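Local coordinates for protein similar to yteR (Bacilus subtilis) (Clostridium acetobutylicum, PDB 4WU0) that probably hydrolyses unsaturated rhamnogalacturonan fragments derived from pectin, as a family 105 glycoside hydrolase resembling YteR, at residues K104-H109 / T137-Y142; K164-N169 / T191-H196. All coordinates share one frame; numbering follows the deposited sequence.

Contact 1: residues K104-H109 / T137-Y142; sequences KQIDNH and TFYAKY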
ATOM      1  N   LYS A 104      -2.416  16.168  12.925  1.00 15.88           N
ATOM      2  CA  LYS A 104      -3.488  16.495  13.865  1.00 16.76           C
ATOM      3  C   LYS A 104      -4.637  15.467  13.805  1.00 16.32           C
ATOM      4  O   LYS A 104      -5.311  15.244  14.791  1.00 17.17           O
ATOM      5  CB  LYS A 104      -3.990  17.927  13.631  1.00 18.26           C
ATOM      6  CG  LYS A 104      -5.129  18.378  14.525  1.00 28.32           C
ATOM      7  CD  LYS A 104      -4.758  18.255  15.978  1.00 39.67           C
ATOM      8  CE  LYS A 104      -5.815  18.838  16.908  1.00 47.30           C
ATOM      9  NZ  LYS A 104      -5.614  18.355  18.297  1.00 46.07           N
ATOM     10  N   GLN A 105      -4.851  14.828  12.665  1.00 16.12           N
ATOM     11  CA  GLN A 105      -5.887  13.796  12.577  1.00 15.18           C
ATOM     12  C   GLN A 105      -5.618  12.638  13.543  1.00 15.06           C
ATOM     13  O   GLN A 105      -6.528  12.070  14.127  1.00 16.69           O
ATOM     14  CB  GLN A 105      -5.983  13.252  11.153  1.00 17.20           C
ATOM     15  CG  GLN A 105      -7.151  12.302  10.964  1.00 17.97           C
ATOM     16  CD  GLN A 105      -7.330  11.852   9.524  1.00 16.10           C
ATOM     17  OE1 GLN A 105      -7.192  12.633   8.584  1.00 17.66           O
ATOM     18  NE2 GLN A 105      -7.662  10.572   9.355  1.00 13.41           N
ATOM     19  N   ILE A 106      -4.345  12.300  13.704  1.00 14.74           N
ATOM     20  CA  ILE A 106      -3.950  11.193  14.554  1.00 16.39           C
ATOM     21  C   ILE A 106      -4.297  11.442  16.012  1.00 15.85           C
ATOM     22  O   ILE A 106      -4.546  10.497  16.761  1.00 19.40           O
ATOM     23  CB  ILE A 106      -2.455  10.857  14.322  1.00 15.56           C
ATOM     24  CG1 ILE A 106      -2.317  10.244  12.940  1.00 18.03           C
ATOM     25  CG2 ILE A 106      -1.927   9.887  15.369  1.00 19.60           C
ATOM     26  CD1 ILE A 106      -0.876  10.138  12.420  1.00 19.76           C
ATOM     27  N   ASP A 107      -4.349  12.708  16.413  1.00 18.70           N
ATOM     28  CA  ASP A 107      -4.680  13.058  17.793  1.00 20.88           C
ATOM     29  C   ASP A 107      -5.972  12.418  18.294  1.00 20.48           C
ATOM     30  O   ASP A 107      -6.014  11.889  19.409  1.00 24.51           O
ATOM     31  CB  ASP A 107      -4.799  14.575  17.958  1.00 21.06           C
ATOM     32  CG  ASP A 107      -3.475  15.290  17.820  1.00 31.67           C
ATOM     33  OD1 ASP A 107      -2.443  14.623  17.681  1.00 36.60           O
ATOM     34  OD2 ASP A 107      -3.462  16.534  17.897  1.00 36.66           O
ATOM     35  N   ASN A 108      -7.026  12.472  17.480  1.00 21.40           N
ATOM     36  CA  ASN A 108      -8.338  12.026  17.923  1.00 19.78           C
ATOM     37  C   ASN A 108      -8.982  11.013  16.989  1.00 17.83           C
ATOM     38  O   ASN A 108     -10.151  10.685  17.157  1.00 21.15           O
ATOM     39  CB  ASN A 108      -9.275  13.229  18.071  1.00 21.08           C
ATOM     40  CG  ASN A 108      -8.795  14.218  19.122  1.00 34.63           C
ATOM     41  OD1 ASN A 108      -8.604  13.856  20.277  1.00 32.10           O
ATOM     42  ND2 ASN A 108      -8.565  15.458  18.710  1.00 39.67           N
ATOM     43  N   HIS A 109      -8.233  10.507  16.012  1.00 16.71           N
ATOM     44  CA  HIS A 109      -8.783   9.503  15.114  1.00 16.64           C
ATOM     45  C   HIS A 109      -9.278   8.326  15.950  1.00 18.40           C
ATOM     46  O   HIS A 109      -8.570   7.876  16.848  1.00 17.33           O
ATOM     47  CB  HIS A 109      -7.718   9.028  14.126  1.00 15.65           C
ATOM     48  CG  HIS A 109      -8.251   8.164  13.029  1.00 17.41           C
ATOM     49  ND1 HIS A 109      -8.392   8.611  11.736  1.00 18.15           N
ATOM     50  CD2 HIS A 109      -8.672   6.876  13.028  1.00 16.36           C
ATOM     51  CE1 HIS A 109      -8.892   7.645  10.985  1.00 17.90           C
ATOM     52  NE2 HIS A 109      -9.064   6.577  11.747  1.00 15.86           N
ATOM     53  N   THR A 137       1.734   3.363   8.755  1.00 13.03           N
ATOM     54  CA  THR A 137       2.992   3.525   8.030  1.00 12.85           C
ATOM     55  C   THR A 137       3.355   5.001   7.794  1.00 11.99           C
ATOM     56  O   THR A 137       4.525   5.380   7.882  1.00 13.23           O
ATOM     57  CB  THR A 137       2.997   2.718   6.695  1.00 12.22           C
ATOM     58  OG1 THR A 137       2.742   1.342   6.992  1.00 12.55           O
ATOM     59  CG2 THR A 137       4.308   2.815   5.952  1.00 12.98           C
ATOM     60  N   PHE A 138       2.377   5.825   7.457  1.00 11.97           N
ATOM     61  CA  PHE A 138       2.633   7.249   7.352  1.00 12.90           C
ATOM     62  C   PHE A 138       3.084   7.789   8.707  1.00 12.89           C
ATOM     63  O   PHE A 138       4.042   8.568   8.796  1.00 12.83           O
ATOM     64  CB  PHE A 138       1.392   8.019   6.925  1.00 14.60           C
ATOM     65  CG  PHE A 138       1.443   9.479   7.306  1.00 12.75           C
ATOM     66  CD1 PHE A 138       2.330  10.334   6.683  1.00 13.02           C
ATOM     67  CD2 PHE A 138       0.649   9.989   8.323  1.00 15.47           C
ATOM     68  CE1 PHE A 138       2.402  11.696   7.052  1.00 14.42           C
ATOM     69  CE2 PHE A 138       0.714  11.333   8.681  1.00 15.74           C
ATOM     70  CZ  PHE A 138       1.590  12.182   8.035  1.00 14.96           C
ATOM     71  N   TYR A 139       2.383   7.369   9.760  1.00 12.58           N
ATOM     72  CA  TYR A 139       2.683   7.832  11.110  1.00 12.95           C
ATOM     73  C   TYR A 139       4.138   7.472  11.456  1.00 13.13           C
ATOM     74  O   TYR A 139       4.872   8.282  12.001  1.00 13.48           O
ATOM     75  CB  TYR A 139       1.665   7.225  12.100  1.00 13.77           C
ATOM     76  CG  TYR A 139       1.696   7.742  13.511  1.00 13.55           C
ATOM     77  CD1 TYR A 139       2.371   8.908  13.849  1.00 13.95           C
ATOM     78  CD2 TYR A 139       0.998   7.077  14.512  1.00 15.08           C
ATOM     79  CE1 TYR A 139       2.387   9.354  15.142  1.00 14.59           C
ATOM     80  CE2 TYR A 139       1.011   7.523  15.801  1.00 15.70           C
ATOM     81  CZ  TYR A 139       1.702   8.659  16.114  1.00 14.75           C
ATOM     82  OH  TYR A 139       1.710   9.096  17.426  1.00 18.39           O
ATOM     83  N   ALA A 140       4.580   6.275  11.083  1.00 12.87           N
ATOM     84  CA  ALA A 140       5.970   5.889  11.319  1.00 13.13           C
ATOM     85  C   ALA A 140       6.961   6.794  10.599  1.00 14.10           C
ATOM     86  O   ALA A 140       7.968   7.210  11.170  1.00 14.06           O
ATOM     87  CB  ALA A 140       6.195   4.424  10.909  1.00 15.52           C
ATOM     88  N   LYS A 141       6.695   7.086   9.327  1.00 13.69           N
ATOM     89  CA  LYS A 141       7.567   7.986   8.581  1.00 14.25           C
ATOM     90  C   LYS A 141       7.563   9.380   9.197  1.00 13.71           C
ATOM     91  O   LYS A 141       8.592  10.038   9.252  1.00 14.86           O
ATOM     92  CB  LYS A 141       7.177   8.004   7.104  1.00 14.21           C
ATOM     93  CG  LYS A 141       7.401   6.629   6.448  1.00 22.46           C
ATOM     94  CD  LYS A 141       6.917   6.573   5.026  1.00 36.20           C
ATOM     95  CE  LYS A 141       7.384   5.280   4.349  1.00 34.21           C
ATOM     96  NZ  LYS A 141       8.870   5.238   4.161  1.00 38.28           N
ATOM     97  N   TYR A 142       6.406   9.825   9.674  1.00 13.63           N
ATOM     98  CA  TYR A 142       6.303  11.134  10.282  1.00 14.07           C
ATOM     99  C   TYR A 142       7.138  11.174  11.565  1.00 14.62           C
ATOM    100  O   TYR A 142       7.884  12.122  11.807  1.00 14.97           O
ATOM    101  CB  TYR A 142       4.842  11.451  10.597  1.00 14.02           C
ATOM    102  CG  TYR A 142       4.624  12.859  11.086  1.00 14.58           C
ATOM    103  CD1 TYR A 142       4.812  13.179  12.418  1.00 15.01           C
ATOM    104  CD2 TYR A 142       4.250  13.868  10.221  1.00 14.80           C
ATOM    105  CE1 TYR A 142       4.630  14.468  12.872  1.00 16.38           C
ATOM    106  CE2 TYR A 142       4.064  15.136  10.665  1.00 15.71           C
ATOM    107  CZ  TYR A 142       4.278  15.445  11.977  1.00 17.47           C
ATOM    108  OH  TYR A 142       4.085  16.740  12.409  1.00 20.53           O
TER

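Contact 2: residues K164-N169 / T191-H196; sequences KNLKDN and TGLSPH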
ATOM      1  N   LYS A 164      -2.894 -10.388  14.904  1.00 15.82           N
ATOM      2  CA  LYS A 164      -3.589 -11.256  15.847  1.00 21.24           C
ATOM      3  C   LYS A 164      -5.043 -11.469  15.434  1.00 18.89           C
ATOM      4  O   LYS A 164      -5.554 -12.591  15.464  1.00 20.22           O
ATOM      5  CB  LYS A 164      -3.532 -10.657  17.252  1.00 20.80           C
ATOM      6  CG  LYS A 164      -4.286 -11.463  18.296  1.00 21.82           C
ATOM      7  CD  LYS A 164      -4.201 -10.817  19.668  1.00 33.85           C
ATOM      8  CE  LYS A 164      -4.729 -11.763  20.738  1.00 47.08           C
ATOM      9  NZ  LYS A 164      -6.192 -11.614  20.994  1.00 53.76           N
ATOM     10  N   ASN A 165      -5.704 -10.397  15.017  1.00 16.58           N
ATOM     11  CA  ASN A 165      -7.131 -10.460  14.734  1.00 16.07           C
ATOM     12  C   ASN A 165      -7.469 -10.897  13.320  1.00 18.68           C
ATOM     13  O   ASN A 165      -8.548 -11.454  13.107  1.00 17.38           O
ATOM     14  CB  ASN A 165      -7.807  -9.112  14.991  1.00 15.86           C
ATOM     15  CG  ASN A 165      -7.924  -8.769  16.483  1.00 19.77           C
ATOM     16  OD1 ASN A 165      -8.255  -9.611  17.311  1.00 28.55           O
ATOM     17  ND2 ASN A 165      -7.656  -7.518  16.813  1.00 20.98           N
ATOM     18  N   LEU A 166      -6.591 -10.628  12.347  1.00 15.28           N
ATOM     19  CA  LEU A 166      -6.945 -10.870  10.941  1.00 14.58           C
ATOM     20  C   LEU A 166      -6.311 -12.105  10.313  1.00 17.75           C
ATOM     21  O   LEU A 166      -6.691 -12.488   9.218  1.00 16.36           O
ATOM     22  CB  LEU A 166      -6.623  -9.638  10.068  1.00 14.17           C
ATOM     23  CG  LEU A 166      -7.649  -8.504  10.171  1.00 16.28           C
ATOM     24  CD1 LEU A 166      -7.637  -7.816  11.539  1.00 18.77           C
ATOM     25  CD2 LEU A 166      -7.448  -7.483   9.089  1.00 19.66           C
ATOM     26  N   LYS A 167      -5.364 -12.734  11.000  1.00 17.23           N
ATOM     27  CA  LYS A 167      -4.683 -13.895  10.439  1.00 18.28           C
ATOM     28  C   LYS A 167      -5.519 -15.169  10.478  1.00 21.48           C
ATOM     29  O   LYS A 167      -6.173 -15.479  11.484  1.00 22.42           O
ATOM     30  CB  LYS A 167      -3.365 -14.156  11.175  1.00 18.08           C
ATOM     31  CG  LYS A 167      -2.540 -15.303  10.577  1.00 23.47           C
ATOM     32  CD  LYS A 167      -1.190 -15.471  11.288  1.00 30.45           C
ATOM     33  CE  LYS A 167      -1.347 -16.024  12.706  1.00 41.60           C
ATOM     34  NZ  LYS A 167      -1.697 -17.475  12.726  1.00 57.69           N
ATOM     35  N   ASP A 168      -5.456 -15.913   9.380  1.00 16.29           N
ATOM     36  CA  ASP A 168      -5.980 -17.269   9.303  1.00 17.36           C
ATOM     37  C   ASP A 168      -4.885 -18.238   9.736  1.00 19.81           C
ATOM     38  O   ASP A 168      -3.826 -18.285   9.118  1.00 17.79           O
ATOM     39  CB  ASP A 168      -6.404 -17.587   7.872  1.00 17.21           C
ATOM     40  CG  ASP A 168      -6.762 -19.032   7.679  1.00 21.34           C
ATOM     41  OD1 ASP A 168      -7.305 -19.634   8.625  1.00 24.35           O
ATOM     42  OD2 ASP A 168      -6.504 -19.584   6.580  1.00 20.11           O
ATOM     43  N   ASN A 169      -5.113 -18.997  10.798  1.00 20.64           N
ATOM     44  CA  ASN A 169      -4.086 -19.929  11.254  1.00 23.47           C
ATOM     45  C   ASN A 169      -3.792 -21.034  10.254  1.00 25.91           C
ATOM     46  O   ASN A 169      -2.678 -21.544  10.208  1.00 30.47           O
ATOM     47  CB  ASN A 169      -4.469 -20.528  12.609  1.00 26.90           C
ATOM     48  CG  ASN A 169      -4.328 -19.528  13.734  1.00 39.87           C
ATOM     49  OD1 ASN A 169      -3.331 -18.811  13.817  1.00 47.35           O
ATOM     50  ND2 ASN A 169      -5.332 -19.458  14.597  1.00 51.13           N
ATOM     51  N   THR A 191     -15.642 -14.649  14.222  1.00 19.89           N
ATOM     52  CA  THR A 191     -14.342 -14.007  14.212  1.00 19.09           C
ATOM     53  C   THR A 191     -14.388 -12.536  13.830  1.00 18.32           C
ATOM     54  O   THR A 191     -13.406 -11.814  13.995  1.00 17.77           O
ATOM     55  CB  THR A 191     -13.471 -14.638  13.155  1.00 19.33           C
ATOM     56  OG1 THR A 191     -14.113 -14.441  11.889  1.00 18.33           O
ATOM     57  CG2 THR A 191     -13.284 -16.118  13.423  1.00 20.50           C
ATOM     58  N   GLY A 192     -15.507 -12.092  13.278  1.00 18.34           N
ATOM     59  CA  GLY A 192     -15.601 -10.718  12.800  1.00 17.71           C
ATOM     60  C   GLY A 192     -14.935 -10.492  11.456  1.00 16.77           C
ATOM     61  O   GLY A 192     -14.904  -9.372  10.964  1.00 16.26           O
ATOM     62  N   LEU A 193     -14.399 -11.545  10.860  1.00 16.64           N
ATOM     63  CA  LEU A 193     -13.593 -11.383   9.654  1.00 15.86           C
ATOM     64  C   LEU A 193     -14.399 -11.430   8.366  1.00 15.77           C
ATOM     65  O   LEU A 193     -15.450 -12.062   8.285  1.00 16.35           O
ATOM     66  CB  LEU A 193     -12.498 -12.439   9.604  1.00 15.86           C
ATOM     67  CG  LEU A 193     -11.524 -12.269  10.773  1.00 15.93           C
ATOM     68  CD1 LEU A 193     -10.713 -13.526  11.004  1.00 18.15           C
ATOM     69  CD2 LEU A 193     -10.627 -11.041  10.541  1.00 15.17           C
ATOM     70  N   SER A 194     -13.865 -10.753   7.352  1.00 15.11           N
ATOM     71  CA  SER A 194     -14.454 -10.799   6.020  1.00 15.05           C
ATOM     72  C   SER A 194     -14.161 -12.171   5.392  1.00 15.78           C
ATOM     73  O   SER A 194     -13.369 -12.935   5.926  1.00 15.35           O
ATOM     74  CB  SER A 194     -13.912  -9.652   5.165  1.00 14.42           C
ATOM     75  OG  SER A 194     -12.508  -9.755   4.992  1.00 14.92           O
ATOM     76  N   PRO A 195     -14.811 -12.501   4.258  1.00 15.42           N
ATOM     77  CA  PRO A 195     -14.741 -13.893   3.797  1.00 15.83           C
ATOM     78  C   PRO A 195     -13.462 -14.335   3.081  1.00 15.54           C
ATOM     79  O   PRO A 195     -13.193 -15.550   3.044  1.00 15.98           O
ATOM     80  CB  PRO A 195     -15.925 -13.987   2.813  1.00 16.20           C
ATOM     81  CG  PRO A 195     -16.845 -12.912   3.250  1.00 16.23           C
ATOM     82  CD  PRO A 195     -15.960 -11.798   3.652  1.00 15.57           C
ATOM     83  N   HIS A 196     -12.727 -13.397   2.494  1.00 14.97           N
ATOM     84  CA  HIS A 196     -11.648 -13.748   1.580  1.00 15.03           C
ATOM     85  C   HIS A 196     -10.336 -13.022   1.765  1.00 14.26           C
ATOM     86  O   HIS A 196     -10.259 -11.915   2.312  1.00 14.50           O
ATOM     87  CB  HIS A 196     -12.104 -13.551   0.123  1.00 15.41           C
ATOM     88  CG  HIS A 196     -13.077 -14.586  -0.326  1.00 17.71           C
ATOM     89  ND1 HIS A 196     -12.713 -15.899  -0.513  1.00 16.52           N
ATOM     90  CD2 HIS A 196     -14.413 -14.525  -0.565  1.00 15.88           C
ATOM     91  CE1 HIS A 196     -13.773 -16.601  -0.873  1.00 18.95           C
ATOM     92  NE2 HIS A 196     -14.817 -15.787  -0.907  1.00 18.58           N
TER
HETATM   93  O   HOH W   1     -10.702 -12.385  14.569  1.00 19.30           O

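Contact 1: residues K104-H109 / T137-Y142
Ile106 reaches across to helix 129-146 with both ends of its branched side chain, and each end meets a different part of the Tyr139 ring. CD1 of Ile106 sits over one face, 4.0 Å from the ring centroid of Tyr139 and 26° off the normal, a CH-pi contact. Displaced toward the inner rim, CD1 of Ile106 has Tyr139 CG as its nearest atom, at 3.7 Å. The second branch, CG2 of Ile106, lies 3.8 Å from CE2 of Tyr139, nearer the phenol end. With CG of Tyr139 anti to its backbone N (chi1 -172°), the ring extends from its helix toward Ile106. CD1 of Ile106 also meets the Phe138 ring obliquely, 4.2 Å from CE2 of Phe138, so this methyl bridges two consecutive aromatic residues. Farther out, Tyr139 OH is hydrogen-bonded to Glu151, which would limit movement of the far end of the ring. On the other segment, Gln105 NE2 donates to His109 ND1 over 3.2 Å in a nearly straight bond (168°), close to both the amide and imidazole planes; it ties the end of helix 93-108 to the turn after it. This is apolar helix-helix packing, consistent with the (alpha/alpha)6 barrel of six helical hairpins known for the family 88 and 105 hydrolases.

Contact 2: residues K164-N169 / T191-H196
The backbone carbonyl of Asn165 meets both a water and a leucine methyl from the 191-196 loop. The water donates to Asn165 O at 2.8 Å and to Thr191 O at an equal distance, so it links two acceptors that could not bond to each other directly. Beside this bridge, CD2 of Leu193 comes within 3.3 Å of Asn165 O, while CD1 of Leu193 stands farther from the same oxygen, at 3.7 Å. CD2 of Leu193 also packs against Leu166, 3.7 Å from its CA and 3.9 Å from its CG, and the two leucine side chains meet at a slant. The CB of Leu193 points toward the helix end, and with CG anti to the carbonyl carbon (chi1 -64°) the CD2 methyl lies against Asn165 O and Leu166. The backbone N of Leu193 donates back to Thr191 OG1 over 3.1 Å at 159°, closing an ST turn that shapes the backbone leading into the leucine. Tyr178 of strand 177-179 touches both leucines and Asn165, and Asn165 ND2 has its own partner in Glu114. With no direct hydrogen bond between the segments, the chemistry implies a mixed junction: a water supplies the polar link at the end of helix 152-166, and Leu193 supplies the apolar one.

Overall arrangement
From the N terminus, helix 93-108 enters contact 1 at its C-terminal end, and the chain passes through a loop region and the short strand 126-128 before helix 129-146 closes that contact, with 27 residues between the segments. Helix 152-166 follows directly and carries the chain to contact 2. There segment 164-169, the end of that helix and the residues after it, is met by 191-196, in the loop leading to helix 199-215, with 21 residues between the segments, among them strand 177-179 but no helix. The two closures are in series, neither nested nor crossed. The centres of contact 1 and contact 2 are 25 Å apart, and the nearest atoms of contacts 1 and 2 are about 14 Å apart. Contact 1 joins helix to helix; contact 2 joins a helix end to a loop.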